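Local atomic coordinates of putative thioesterase II (Thermobifida fusca, PDB entry 3BBJ), a protein that probably hydrolyses acyl-CoA thioesters as a double-hotdog thioesterase. Residues D244-E249 with R265-V270; T170-C175 with S207-W212; Y63-P68 with A215-L220; V151-S156 with D200-I205. All blocks are in the same frame, centred on the assembly; numbering follows the deposited sequence.

Interaction 1: D244-E249 with R265-V270; sequences DGWFDE and RQLARV
D244 offers its backbone O to R269, which grips it side-on with NE (2.8 Å from D244 O) and NH2, near the guanidinium plane. D244 OD1 adds a longer salt bridge to R269 NH2 (3.4 Å), while OD2 bonds D112 N of the second subunit. G245, at positive phi, accepts V270 N on its O; a CB here would collide with R269 NE. R269 CG is anti to the backbone N (chi1 -162°) and the chain runs straight to NE, carrying CB and CD over one face of the W246 indole, CB 3.6 Å from the six-membered ring centroid (CH-pi). W246 and R269 pair at the open end of the antiparallel hairpin of strands 246-254 and 260-269, in the C-terminal hotdog domain. F247 exchanges both backbone hydrogen bonds with A268, its CZ 3.7 Å from A268 CB. D248 turns its carboxylate to R225 of the second subunit. E249 pairs likewise with Q266; a water joins E249 OE2 to Q266 NE2, E249 OE1 accepts from I205 N, and Q266 OE1 bonds T217 OG1.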
loop_
_atom_site.group_PDB
_atom_site.type_symbol
_atom_site.label_atom_id
_atom_site.label_comp_id
_atom_site.label_asym_id
_atom_site.label_seq_id
_atom_site.Cartn_x
_atom_site.Cartn_y
_atom_site.Cartn_z
ATOM N N ASP A 244 -15.547 2.452 11.648
ATOM C CA ASP A 244 -16.267 3.440 10.845
ATOM C C ASP A 244 -16.512 2.908 9.417
ATOM O O ASP A 244 -16.475 3.662 8.440
ATOM C CB ASP A 244 -15.504 4.775 10.847
ATOM C CG ASP A 244 -16.323 5.942 10.298
ATOM O OD1 ASP A 244 -17.567 5.980 10.451
ATOM O OD2 ASP A 244 -15.691 6.845 9.721
ATOM N N GLY A 245 -16.777 1.604 9.325
ATOM C CA GLY A 245 -17.061 0.937 8.058
ATOM C C GLY A 245 -15.851 0.545 7.234
ATOM O O GLY A 245 -15.974 -0.186 6.243
ATOM N N TRP A 246 -14.690 1.025 7.641
ATOM C CA TRP A 246 -13.439 0.789 6.942
ATOM C C TRP A 246 -12.739 -0.449 7.475
ATOM O O TRP A 246 -12.771 -0.727 8.668
ATOM C CB TRP A 246 -12.516 1.999 7.100
ATOM C CG TRP A 246 -13.023 3.221 6.393
ATOM C CD1 TRP A 246 -13.777 4.218 6.922
ATOM C CD2 TRP A 246 -12.817 3.570 5.014
ATOM N NE1 TRP A 246 -14.064 5.161 5.961
ATOM C CE2 TRP A 246 -13.484 4.783 4.784
ATOM C CE3 TRP A 246 -12.139 2.966 3.951
ATOM C CZ2 TRP A 246 -13.477 5.410 3.541
ATOM C CZ3 TRP A 246 -12.145 3.583 2.723
ATOM C CH2 TRP A 246 -12.796 4.791 2.524
ATOM N N PHE A 247 -12.127 -1.212 6.577
ATOM C CA PHE A 247 -11.288 -2.343 6.989
ATOM C C PHE A 247 -10.056 -2.455 6.098
ATOM O O PHE A 247 -10.056 -2.010 4.942
ATOM C CB PHE A 247 -12.070 -3.666 6.998
ATOM C CG PHE A 247 -12.551 -4.106 5.647
ATOM C CD1 PHE A 247 -13.745 -3.620 5.128
ATOM C CD2 PHE A 247 -11.832 -5.037 4.905
ATOM C CE1 PHE A 247 -14.187 -4.004 3.894
ATOM C CE2 PHE A 247 -12.282 -5.445 3.651
ATOM C CZ PHE A 247 -13.456 -4.927 3.139
ATOM N N ASP A 248 -9.007 -3.039 6.668
ATOM C CA ASP A 248 -7.789 -3.361 5.927
ATOM C C ASP A 248 -7.742 -4.878 5.663
ATOM O O ASP A 248 -8.019 -5.683 6.562
ATOM C CB ASP A 248 -6.540 -2.909 6.686
ATOM C CG ASP A 248 -6.392 -3.588 8.047
ATOM O OD1 ASP A 248 -7.252 -3.349 8.918
ATOM O OD2 ASP A 248 -5.415 -4.335 8.256
ATOM N N GLU A 249 -7.412 -5.260 4.430
ATOM C CA GLU A 249 -7.212 -6.676 4.071
ATOM C C GLU A 249 -5.779 -6.841 3.592
ATOM O O GLU A 249 -5.383 -6.311 2.568
ATOM C CB GLU A 249 -8.203 -7.105 2.992
ATOM C CG GLU A 249 -8.097 -8.546 2.513
ATOM C CD GLU A 249 -9.195 -8.912 1.488
ATOM O OE1 GLU A 249 -10.405 -8.711 1.791
ATOM O OE2 GLU A 249 -8.851 -9.413 0.385
ATOM N N ARG A 265 -1.880 -4.954 0.404
ATOM C CA ARG A 265 -2.792 -4.415 1.390
ATOM C C ARG A 265 -3.854 -3.616 0.604
ATOM O O ARG A 265 -3.501 -2.795 -0.249
ATOM C CB ARG A 265 -2.064 -3.563 2.471
ATOM C CG ARG A 265 -3.083 -3.016 3.556
ATOM C CD ARG A 265 -2.533 -2.216 4.783
ATOM N NE ARG A 265 -1.463 -2.886 5.555
ATOM C CZ ARG A 265 -0.305 -2.316 5.917
ATOM N NH1 ARG A 265 -0.044 -1.040 5.620
ATOM N NH2 ARG A 265 0.605 -3.019 6.597
ATOM N N GLN A 266 -5.134 -3.917 0.820
ATOM C CA GLN A 266 -6.207 -3.043 0.287
ATOM C C GLN A 266 -7.006 -2.416 1.437
ATOM O O GLN A 266 -7.026 -2.961 2.564
ATOM C CB GLN A 266 -7.153 -3.725 -0.729
ATOM C CG GLN A 266 -8.025 -4.860 -0.227
ATOM C CD GLN A 266 -9.169 -5.211 -1.190
ATOM O OE1 GLN A 266 -10.187 -4.523 -1.239
ATOM N NE2 GLN A 266 -9.018 -6.314 -1.931
ATOM N N LEU A 267 -7.621 -1.267 1.141
ATOM C CA LEU A 267 -8.534 -0.578 2.061
ATOM C C LEU A 267 -9.895 -0.430 1.384
ATOM O O LEU A 267 -9.995 0.003 0.230
ATOM C CB LEU A 267 -8.010 0.816 2.449
ATOM C CG LEU A 267 -8.693 1.455 3.662
ATOM C CD1 LEU A 267 -8.201 0.768 4.973
ATOM C CD2 LEU A 267 -8.490 2.966 3.741
ATOM N N ALA A 268 -10.952 -0.778 2.103
ATOM C CA ALA A 268 -12.306 -0.698 1.548
ATOM C C ALA A 268 -13.299 -0.311 2.636
ATOM O O ALA A 268 -13.067 -0.564 3.830
ATOM C CB ALA A 268 -12.704 -2.016 0.899
ATOM N N ARG A 269 -14.388 0.343 2.217
ATOM C CA ARG A 269 -15.456 0.681 3.130
ATOM C C ARG A 269 -16.761 -0.031 2.797
ATOM O O ARG A 269 -17.345 0.145 1.707
ATOM C CB ARG A 269 -15.742 2.164 3.194
ATOM C CG ARG A 269 -16.535 2.479 4.478
ATOM C CD ARG A 269 -17.054 3.878 4.526
ATOM N NE ARG A 269 -17.559 4.157 5.870
ATOM C CZ ARG A 269 -18.527 5.025 6.164
ATOM N NH1 ARG A 269 -19.166 5.702 5.210
ATOM N NH2 ARG A 269 -18.886 5.186 7.432
ATOM N N VAL A 270 -17.190 -0.827 3.773
ATOM C CA VAL A 270 -18.503 -1.475 3.802
ATOM C C VAL A 270 -19.680 -0.535 3.462
ATOM O O VAL A 270 -19.636 0.672 3.724
ATOM C CB VAL A 270 -18.703 -2.099 5.207
ATOM C CG1 VAL A 270 -19.991 -1.648 5.852
ATOM C CG2 VAL A 270 -18.555 -3.596 5.130
HETATM O O HOH W 1 -6.964 -8.217 -1.142
#

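Interaction 2: T170-C175 with S207-W212; sequences TTPELC and SLLVDW
P172 presents its ring to L209, whose side chain crosses it at about a right angle. With CG of L209 beside its own backbone N (chi1 -52°), the isopropyl end swings toward the proline although the CB starts off to one side. L209 CD2 presses closely on P172 CB at 3.5 Å, and CD1 reaches the same carbon at 3.8 Å, a two-pronged grip. L208 and L174 also hold CG beside the backbone N (chi1 -65° and -64°), which points their branches at each other, tip to tip: L208 CD1 lies 3.9 Å from L174 CG, and at a similar distance from E173 N. The contact packs the loop leading to strand 217-224 against segment 170-175 in the C-terminal hotdog domain, with Y119 of the second subunit against both P172 and L209. Cut back to alanine, L209 would lose both methyl prongs, which would probably open a gap beside the P172 ring. The side-chain contacts are all apolar, so their hold rests on close fit and exclusion of water.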
loop_
_atom_site.group_PDB
_atom_site.type_symbol
_atom_site.label_atom_id
_atom_site.label_comp_id
_atom_site.label_asym_id
_atom_site.label_seq_id
_atom_site.Cartn_x
_atom_site.Cartn_y
_atom_site.Cartn_z
ATOM N N THR A 170 -11.853 -15.626 16.803
ATOM C CA THR A 170 -11.164 -14.719 17.747
ATOM C C THR A 170 -10.350 -13.644 17.028
ATOM O O THR A 170 -10.471 -12.451 17.335
ATOM C CB THR A 170 -10.200 -15.481 18.689
ATOM O OG1 THR A 170 -10.782 -16.731 19.085
ATOM C CG2 THR A 170 -9.877 -14.630 19.921
ATOM N N THR A 171 -9.491 -14.083 16.104
ATOM C CA THR A 171 -8.725 -13.174 15.249
ATOM C C THR A 171 -8.945 -13.559 13.785
ATOM O O THR A 171 -8.892 -14.738 13.437
ATOM C CB THR A 171 -7.219 -13.176 15.571
ATOM O OG1 THR A 171 -6.700 -14.508 15.436
ATOM C CG2 THR A 171 -6.970 -12.636 17.000
ATOM N N PRO A 172 -9.177 -12.557 12.922
ATOM C CA PRO A 172 -9.476 -12.763 11.516
ATOM C C PRO A 172 -8.241 -13.188 10.736
ATOM O O PRO A 172 -7.305 -12.412 10.608
ATOM C CB PRO A 172 -9.931 -11.375 11.057
ATOM C CG PRO A 172 -9.221 -10.431 11.949
ATOM C CD PRO A 172 -9.097 -11.127 13.259
ATOM N N GLU A 173 -8.244 -14.418 10.237
ATOM C CA GLU A 173 -7.123 -14.941 9.490
ATOM C C GLU A 173 -7.563 -16.063 8.547
ATOM O O GLU A 173 -8.255 -16.990 8.954
ATOM C CB GLU A 173 -6.064 -15.452 10.467
ATOM C CG GLU A 173 -4.828 -16.090 9.799
ATOM C CD GLU A 173 -3.694 -16.414 10.782
ATOM O OE1 GLU A 173 -3.289 -15.503 11.550
ATOM O OE2 GLU A 173 -3.192 -17.571 10.754
ATOM N N LEU A 174 -7.179 -15.977 7.282
ATOM C CA LEU A 174 -7.442 -17.069 6.353
ATOM C C LEU A 174 -6.128 -17.487 5.737
ATOM O O LEU A 174 -5.237 -16.668 5.562
ATOM C CB LEU A 174 -8.441 -16.668 5.257
ATOM C CG LEU A 174 -9.857 -16.328 5.726
ATOM C CD1 LEU A 174 -10.627 -15.544 4.659
ATOM C CD2 LEU A 174 -10.608 -17.590 6.118
ATOM N N CYS A 175 -5.994 -18.770 5.447
ATOM C CA CYS A 175 -4.829 -19.250 4.725
ATOM C C CYS A 175 -5.125 -20.529 3.962
ATOM O O CYS A 175 -6.160 -21.188 4.141
ATOM C CB CYS A 175 -3.638 -19.444 5.654
ATOM S SG CYS A 175 -3.879 -20.717 6.860
ATOM N N SER A 207 -15.732 -10.407 6.131
ATOM C CA SER A 207 -16.839 -11.317 6.312
ATOM C C SER A 207 -16.700 -12.074 7.626
ATOM O O SER A 207 -17.701 -12.482 8.187
ATOM C CB SER A 207 -16.926 -12.278 5.131
ATOM O OG SER A 207 -15.778 -13.093 5.059
ATOM N N LEU A 208 -15.468 -12.242 8.110
ATOM C CA LEU A 208 -15.203 -12.934 9.377
ATOM C C LEU A 208 -15.475 -12.108 10.631
ATOM O O LEU A 208 -15.405 -12.644 11.726
ATOM C CB LEU A 208 -13.738 -13.356 9.440
ATOM C CG LEU A 208 -13.288 -14.391 8.425
ATOM C CD1 LEU A 208 -11.814 -14.646 8.624
ATOM C CD2 LEU A 208 -14.112 -15.668 8.562
ATOM N N LEU A 209 -15.798 -10.825 10.466
ATOM C CA LEU A 209 -15.850 -9.860 11.581
ATOM C C LEU A 209 -17.163 -9.076 11.740
ATOM O O LEU A 209 -17.650 -8.912 12.857
ATOM C CB LEU A 209 -14.713 -8.850 11.402
ATOM C CG LEU A 209 -13.319 -9.460 11.190
ATOM C CD1 LEU A 209 -12.350 -8.461 10.592
ATOM C CD2 LEU A 209 -12.779 -10.043 12.501
ATOM N N VAL A 210 -17.680 -8.514 10.650
ATOM C CA VAL A 210 -18.996 -7.852 10.667
ATOM C C VAL A 210 -19.854 -8.564 9.615
ATOM O O VAL A 210 -19.349 -9.426 8.882
ATOM C CB VAL A 210 -18.922 -6.308 10.452
ATOM C CG1 VAL A 210 -17.959 -5.682 11.473
ATOM C CG2 VAL A 210 -18.487 -5.938 9.027
ATOM N N ASP A 211 -21.135 -8.221 9.534
ATOM C CA ASP A 211 -22.044 -8.982 8.667
ATOM C C ASP A 211 -22.185 -8.399 7.249
ATOM O O ASP A 211 -23.284 -8.158 6.756
ATOM C CB ASP A 211 -23.401 -9.231 9.364
ATOM C CG ASP A 211 -24.199 -7.965 9.610
ATOM O OD1 ASP A 211 -23.658 -6.852 9.407
ATOM O OD2 ASP A 211 -25.384 -8.100 9.999
ATOM N N TRP A 212 -21.039 -8.169 6.617
ATOM C CA TRP A 212 -20.948 -7.761 5.218
ATOM C C TRP A 212 -20.023 -8.764 4.567
ATOM O O TRP A 212 -18.921 -9.012 5.074
ATOM C CB TRP A 212 -20.330 -6.385 5.068
ATOM C CG TRP A 212 -21.263 -5.267 5.299
ATOM C CD1 TRP A 212 -21.450 -4.583 6.460
ATOM C CD2 TRP A 212 -22.112 -4.657 4.323
ATOM N NE1 TRP A 212 -22.380 -3.595 6.273
ATOM C CE2 TRP A 212 -22.804 -3.617 4.970
ATOM C CE3 TRP A 212 -22.350 -4.887 2.961
ATOM C CZ2 TRP A 212 -23.724 -2.806 4.308
ATOM C CZ3 TRP A 212 -23.276 -4.086 2.301
ATOM C CH2 TRP A 212 -23.951 -3.061 2.979
#

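Interaction 3: Y63-P68 with A215-L220; sequences YHFHRP and APTVEL. With SO4 (sulfate ion), chain C.
E219 lays its CG over one face of the H64 imidazole, 3.6 Å from the ring centroid and offset toward the rim, a CH-pi contact. The E219 chain, bent at chi2 (-75°), carries its carboxylate onward to T221, with the carboxylate plane 56° from that of the ring. A water lies at the H64 ring edge, 2.7 Å from ND1, and NE2 bonds S62 OG of the second subunit. The F65 ring turns one face to T217, whose CB is 4.2 Å from its centroid and whose CG2 touches CE1 and CD1, while T217 OG1 bonds Q266. The F65 ring edge faces V218 O and L220 CB. Along the backbone, Y63 and L220 exchange two hydrogen bonds, and F65 N reaches V218 O at 3.2 Å from above the carbonyl plane. This antiparallel pairing joins strand 57-65 of the N-terminal hotdog domain to strand 217-224 of the C-terminal one, next to a classic beta bulge at V218 and E219 opposite L267. R67 points NH2 at sulfate O3 (3.2 Å, nearly straight) and NE weakly at O1; a leucine there has neither donor, so the sulfate would probably be lost and T100 O left without its NH1 partner. The chemistry thus divides: backbone bonds and ring faces tie the domains together, and a positive side chain at the margin holds an anion, probably from the crystallisation liquor.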
loop_
_atom_site.group_PDB
_atom_site.type_symbol
_atom_site.label_atom_id
_atom_site.label_comp_id
_atom_site.label_asym_id
_atom_site.label_seq_id
_atom_site.Cartn_x
_atom_site.Cartn_y
_atom_site.Cartn_z
ATOM N N TYR A 63 -3.371 0.988 -6.992
ATOM C CA TYR A 63 -4.581 1.146 -7.761
ATOM C C TYR A 63 -5.663 1.843 -6.938
ATOM O O TYR A 63 -5.920 1.484 -5.774
ATOM C CB TYR A 63 -5.100 -0.223 -8.190
ATOM C CG TYR A 63 -4.194 -1.042 -9.093
ATOM C CD1 TYR A 63 -4.260 -0.897 -10.475
ATOM C CD2 TYR A 63 -3.340 -2.020 -8.575
ATOM C CE1 TYR A 63 -3.472 -1.632 -11.311
ATOM C CE2 TYR A 63 -2.548 -2.792 -9.419
ATOM C CZ TYR A 63 -2.613 -2.574 -10.795
ATOM O OH TYR A 63 -1.850 -3.304 -11.674
ATOM N N HIS A 64 -6.317 2.816 -7.570
ATOM C CA HIS A 64 -7.465 3.513 -6.977
ATOM C C HIS A 64 -8.703 3.210 -7.799
ATOM O O HIS A 64 -8.689 3.419 -9.002
ATOM C CB HIS A 64 -7.187 5.005 -6.898
ATOM C CG HIS A 64 -6.241 5.357 -5.795
ATOM N ND1 HIS A 64 -6.663 5.895 -4.601
ATOM C CD2 HIS A 64 -4.903 5.174 -5.672
ATOM C CE1 HIS A 64 -5.615 6.088 -3.819
ATOM N NE2 HIS A 64 -4.537 5.645 -4.439
ATOM N N PHE A 65 -9.750 2.696 -7.144
ATOM C CA PHE A 65 -10.979 2.225 -7.804
ATOM C C PHE A 65 -12.033 3.286 -7.701
ATOM O O PHE A 65 -12.383 3.693 -6.603
ATOM C CB PHE A 65 -11.502 0.940 -7.139
ATOM C CG PHE A 65 -10.596 -0.229 -7.320
ATOM C CD1 PHE A 65 -9.492 -0.395 -6.510
ATOM C CD2 PHE A 65 -10.827 -1.156 -8.334
ATOM C CE1 PHE A 65 -8.612 -1.472 -6.718
ATOM C CE2 PHE A 65 -9.966 -2.238 -8.528
ATOM C CZ PHE A 65 -8.860 -2.393 -7.725
ATOM N N HIS A 66 -12.555 3.727 -8.837
ATOM C CA HIS A 66 -13.511 4.827 -8.852
ATOM C C HIS A 66 -14.945 4.348 -8.978
ATOM O O HIS A 66 -15.830 4.835 -8.244
ATOM C CB HIS A 66 -13.189 5.786 -10.001
ATOM C CG HIS A 66 -11.782 6.286 -9.979
ATOM N ND1 HIS A 66 -11.212 6.841 -8.857
ATOM C CD2 HIS A 66 -10.831 6.316 -10.940
ATOM C CE1 HIS A 66 -9.974 7.202 -9.129
ATOM N NE2 HIS A 66 -9.713 6.883 -10.385
ATOM N N ARG A 67 -15.155 3.408 -9.910
ATOM C CA ARG A 67 -16.476 2.870 -10.237
ATOM C C ARG A 67 -16.394 1.415 -10.654
ATOM O O ARG A 67 -15.349 0.969 -11.142
ATOM C CB ARG A 67 -17.072 3.602 -11.447
ATOM C CG ARG A 67 -17.338 5.080 -11.288
ATOM C CD ARG A 67 -17.738 5.688 -12.618
ATOM N NE ARG A 67 -17.844 7.144 -12.502
ATOM C CZ ARG A 67 -16.826 8.004 -12.573
ATOM N NH1 ARG A 67 -15.582 7.589 -12.773
ATOM N NH2 ARG A 67 -17.060 9.306 -12.440
ATOM N N PRO A 68 -17.510 0.669 -10.500
ATOM C CA PRO A 68 -17.556 -0.719 -10.975
ATOM C C PRO A 68 -17.573 -0.789 -12.484
ATOM O O PRO A 68 -18.156 0.082 -13.118
ATOM C CB PRO A 68 -18.917 -1.210 -10.476
ATOM C CG PRO A 68 -19.749 0.031 -10.416
ATOM C CD PRO A 68 -18.790 1.058 -9.875
ATOM N N ALA A 215 -17.036 -5.694 -0.041
ATOM C CA ALA A 215 -17.015 -4.238 -0.101
ATOM C C ALA A 215 -16.299 -3.842 -1.363
ATOM O O ALA A 215 -15.361 -4.514 -1.790
ATOM C CB ALA A 215 -16.307 -3.628 1.121
ATOM N N PRO A 216 -16.735 -2.757 -1.992
ATOM C CA PRO A 216 -15.867 -2.376 -3.093
ATOM C C PRO A 216 -14.535 -1.859 -2.560
ATOM O O PRO A 216 -14.493 -1.155 -1.527
ATOM C CB PRO A 216 -16.628 -1.257 -3.814
ATOM C CG PRO A 216 -17.916 -1.063 -3.079
ATOM C CD PRO A 216 -17.899 -1.877 -1.827
ATOM N N THR A 217 -13.458 -2.256 -3.243
ATOM C CA THR A 217 -12.117 -1.797 -2.905
ATOM C C THR A 217 -12.015 -0.325 -3.187
ATOM O O THR A 217 -12.514 0.160 -4.195
ATOM C CB THR A 217 -11.034 -2.509 -3.726
ATOM O OG1 THR A 217 -11.201 -3.912 -3.580
ATOM C CG2 THR A 217 -9.644 -2.124 -3.244
ATOM N N VAL A 218 -11.370 0.390 -2.271
ATOM C CA VAL A 218 -11.101 1.793 -2.471
ATOM C C VAL A 218 -9.674 1.938 -2.997
ATOM O O VAL A 218 -9.452 2.661 -3.972
ATOM C CB VAL A 218 -11.320 2.597 -1.198
ATOM C CG1 VAL A 218 -10.790 4.003 -1.396
ATOM C CG2 VAL A 218 -12.805 2.598 -0.843
ATOM N N GLU A 219 -8.722 1.238 -2.360
ATOM C CA GLU A 219 -7.318 1.310 -2.738
ATOM C C GLU A 219 -6.648 -0.031 -2.513
ATOM O O GLU A 219 -6.912 -0.682 -1.537
ATOM C CB GLU A 219 -6.605 2.412 -1.924
ATOM C CG GLU A 219 -5.217 2.889 -2.488
ATOM C CD GLU A 219 -4.068 1.927 -2.258
ATOM O OE1 GLU A 219 -4.029 1.239 -1.220
ATOM O OE2 GLU A 219 -3.172 1.877 -3.130
ATOM N N LEU A 220 -5.799 -0.459 -3.445
ATOM C CA LEU A 220 -4.954 -1.637 -3.256
ATOM C C LEU A 220 -3.583 -1.315 -3.813
ATOM O O LEU A 220 -3.461 -0.832 -4.947
ATOM C CB LEU A 220 -5.540 -2.883 -3.947
ATOM C CG LEU A 220 -4.769 -4.213 -3.881
ATOM C CD1 LEU A 220 -5.662 -5.400 -4.217
ATOM C CD2 LEU A 220 -3.547 -4.217 -4.797
HETATM S S SO4 C . -20.986 9.218 -11.938
HETATM O O1 SO4 C . -20.669 8.127 -11.012
HETATM O O2 SO4 C . -22.310 9.744 -11.599
HETATM O O3 SO4 C . -20.009 10.299 -11.801
HETATM O O4 SO4 C . -20.970 8.732 -13.322
HETATM O O HOH W 2 -9.382 6.030 -4.516
HETATM O O HOH W 3 -14.102 2.370 -5.028
#

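Interaction 4: V151-S156 with D200-I205; sequences VDVDFS and DALPPI
With chi1 at -56°, F155 sets its ring beside the backbone N and anti to the carbonyl carbon, which brings CE1 round to the pyrrolidine of P203; V153, with CG1 anti to its backbone N (chi1 -179°), extends that methyl toward L202. Strand 151-155 of the C-terminal hotdog domain here packs against the irregular loop after helix 191-198, the touching parts running 43° apart. V151, V153 and F155, alternate residues of the strand, meet A201, L202 and P203 in turn. V151 CG1 lies 4.1 Å from A201 CB, while V153 splits its branches: CG2 sits 4.1 Å from A201 O, and CG1 is 4.4 Å from L202 CD2. F235 of strand 233-243 packs against both V153 and L202, and L163 of helix 157-163 against both F155 and P203, so these two pairs each share a third apolar partner. At the phenylalanine the approach is from opposite directions: P203 CD lies at the ring edge, in its plane, and P203 CG is 3.8 Å from F155 CE1.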
loop_
_atom_site.group_PDB
_atom_site.type_symbol
_atom_site.label_atom_id
_atom_site.label_comp_id
_atom_site.label_asym_id
_atom_site.label_seq_id
_atom_site.Cartn_x
_atom_site.Cartn_y
_atom_site.Cartn_z
ATOM N N VAL A 151 -11.191 -19.493 -10.095
ATOM C CA VAL A 151 -10.083 -19.833 -9.234
ATOM C C VAL A 151 -10.445 -20.990 -8.329
ATOM O O VAL A 151 -11.596 -21.105 -7.880
ATOM C CB VAL A 151 -9.695 -18.630 -8.310
ATOM C CG1 VAL A 151 -8.807 -17.618 -9.047
ATOM C CG2 VAL A 151 -10.967 -17.957 -7.746
ATOM N N ASP A 152 -9.445 -21.827 -8.043
ATOM C CA ASP A 152 -9.593 -22.914 -7.082
ATOM C C ASP A 152 -8.921 -22.371 -5.836
ATOM O O ASP A 152 -7.802 -21.883 -5.912
ATOM C CB ASP A 152 -8.892 -24.201 -7.531
ATOM C CG ASP A 152 -9.612 -24.914 -8.667
ATOM O OD1 ASP A 152 -10.799 -24.611 -8.929
ATOM O OD2 ASP A 152 -8.975 -25.791 -9.301
ATOM N N VAL A 153 -9.631 -22.408 -4.712
ATOM C CA VAL A 153 -9.133 -21.892 -3.453
ATOM C C VAL A 153 -9.284 -22.974 -2.394
ATOM O O VAL A 153 -10.388 -23.386 -2.077
ATOM C CB VAL A 153 -9.930 -20.658 -3.040
ATOM C CG1 VAL A 153 -9.405 -20.092 -1.734
ATOM C CG2 VAL A 153 -9.886 -19.612 -4.156
ATOM N N ASP A 154 -8.160 -23.440 -1.869
ATOM C CA ASP A 154 -8.130 -24.464 -0.840
ATOM C C ASP A 154 -7.857 -23.763 0.459
ATOM O O ASP A 154 -6.896 -22.996 0.546
ATOM C CB ASP A 154 -6.979 -25.427 -1.106
ATOM C CG ASP A 154 -7.119 -26.154 -2.433
ATOM O OD1 ASP A 154 -8.039 -26.998 -2.551
ATOM O OD2 ASP A 154 -6.299 -25.886 -3.340
ATOM N N PHE A 155 -8.684 -24.019 1.461
ATOM C CA PHE A 155 -8.541 -23.390 2.765
ATOM C C PHE A 155 -7.997 -24.377 3.786
ATOM O O PHE A 155 -8.328 -25.552 3.741
ATOM C CB PHE A 155 -9.905 -22.917 3.255
ATOM C CG PHE A 155 -10.608 -21.995 2.309
ATOM C CD1 PHE A 155 -10.307 -20.640 2.289
ATOM C CD2 PHE A 155 -11.600 -22.470 1.462
ATOM C CE1 PHE A 155 -10.972 -19.769 1.433
ATOM C CE2 PHE A 155 -12.268 -21.611 0.599
ATOM C CZ PHE A 155 -11.958 -20.255 0.588
ATOM N N SER A 156 -7.175 -23.903 4.717
ATOM C CA SER A 156 -6.793 -24.732 5.839
ATOM C C SER A 156 -8.096 -25.127 6.552
ATOM O O SER A 156 -9.113 -24.456 6.382
ATOM C CB SER A 156 -5.899 -23.970 6.807
ATOM O OG SER A 156 -6.574 -22.835 7.316
ATOM N N ASP A 200 -6.442 -10.448 -4.967
ATOM C CA ASP A 200 -7.856 -10.097 -4.787
ATOM C C ASP A 200 -8.774 -11.265 -5.123
ATOM O O ASP A 200 -9.946 -11.060 -5.421
ATOM C CB ASP A 200 -8.252 -8.909 -5.690
ATOM C CG ASP A 200 -9.592 -8.278 -5.283
ATOM O OD1 ASP A 200 -9.887 -8.184 -4.068
ATOM O OD2 ASP A 200 -10.344 -7.850 -6.170
ATOM N N ALA A 201 -8.261 -12.488 -5.063
ATOM C CA ALA A 201 -9.070 -13.651 -5.442
ATOM C C ALA A 201 -9.622 -14.435 -4.245
ATOM O O ALA A 201 -10.145 -15.549 -4.431
ATOM C CB ALA A 201 -8.255 -14.585 -6.361
ATOM N N LEU A 202 -9.527 -13.860 -3.037
ATOM C CA LEU A 202 -9.956 -14.571 -1.820
ATOM C C LEU A 202 -11.199 -13.950 -1.177
ATOM O O LEU A 202 -11.569 -12.817 -1.501
ATOM C CB LEU A 202 -8.831 -14.566 -0.791
ATOM C CG LEU A 202 -7.394 -14.800 -1.243
ATOM C CD1 LEU A 202 -6.451 -14.218 -0.174
ATOM C CD2 LEU A 202 -7.136 -16.304 -1.515
ATOM N N PRO A 203 -11.855 -14.691 -0.255
ATOM C CA PRO A 203 -13.034 -14.126 0.419
ATOM C C PRO A 203 -12.648 -12.863 1.159
ATOM O O PRO A 203 -11.591 -12.828 1.800
ATOM C CB PRO A 203 -13.448 -15.218 1.413
ATOM C CG PRO A 203 -12.843 -16.454 0.930
ATOM C CD PRO A 203 -11.589 -16.076 0.188
ATOM N N PRO A 204 -13.439 -11.796 1.010
ATOM C CA PRO A 204 -13.142 -10.592 1.771
ATOM C C PRO A 204 -13.012 -10.909 3.262
ATOM O O PRO A 204 -13.897 -11.543 3.837
ATOM C CB PRO A 204 -14.331 -9.686 1.463
ATOM C CG PRO A 204 -14.734 -10.094 0.086
ATOM C CD PRO A 204 -14.566 -11.592 0.085
ATOM N N ILE A 205 -11.898 -10.488 3.859
ATOM C CA ILE A 205 -11.583 -10.795 5.261
ATOM C C ILE A 205 -12.625 -10.224 6.258
ATOM O O ILE A 205 -12.838 -10.758 7.358
ATOM C CB ILE A 205 -10.139 -10.313 5.607
ATOM C CG1 ILE A 205 -9.635 -10.979 6.890
ATOM C CG2 ILE A 205 -10.075 -8.786 5.669
ATOM C CD1 ILE A 205 -9.512 -12.476 6.783
#

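In the fold
Interactions 1 and 3 adjoin through neighbouring strands 260-269 and 217-224, their centres about 10 Å apart: L267 N is 2.8 Å from E219 O, and Q266 OE1 is 2.6 Å from T217 OG1, so the hairpin continues into the seam between the two hotdog domains. The sulfate is held by R67 in interaction 3. Interaction 4 reaches the hairpin through its loop, where D200 OD1 lies 3.0 Å from Q266 NE2 and E249 OE1 lies 3.1 Å from I205 N. Interactions 2 and 4 lie on the neighbouring strands 173-180 and 151-155, where C175 O is 3.0 Å from S156 N. Interactions 1, 2 and 3 also touch the second subunit; interaction 4 does not.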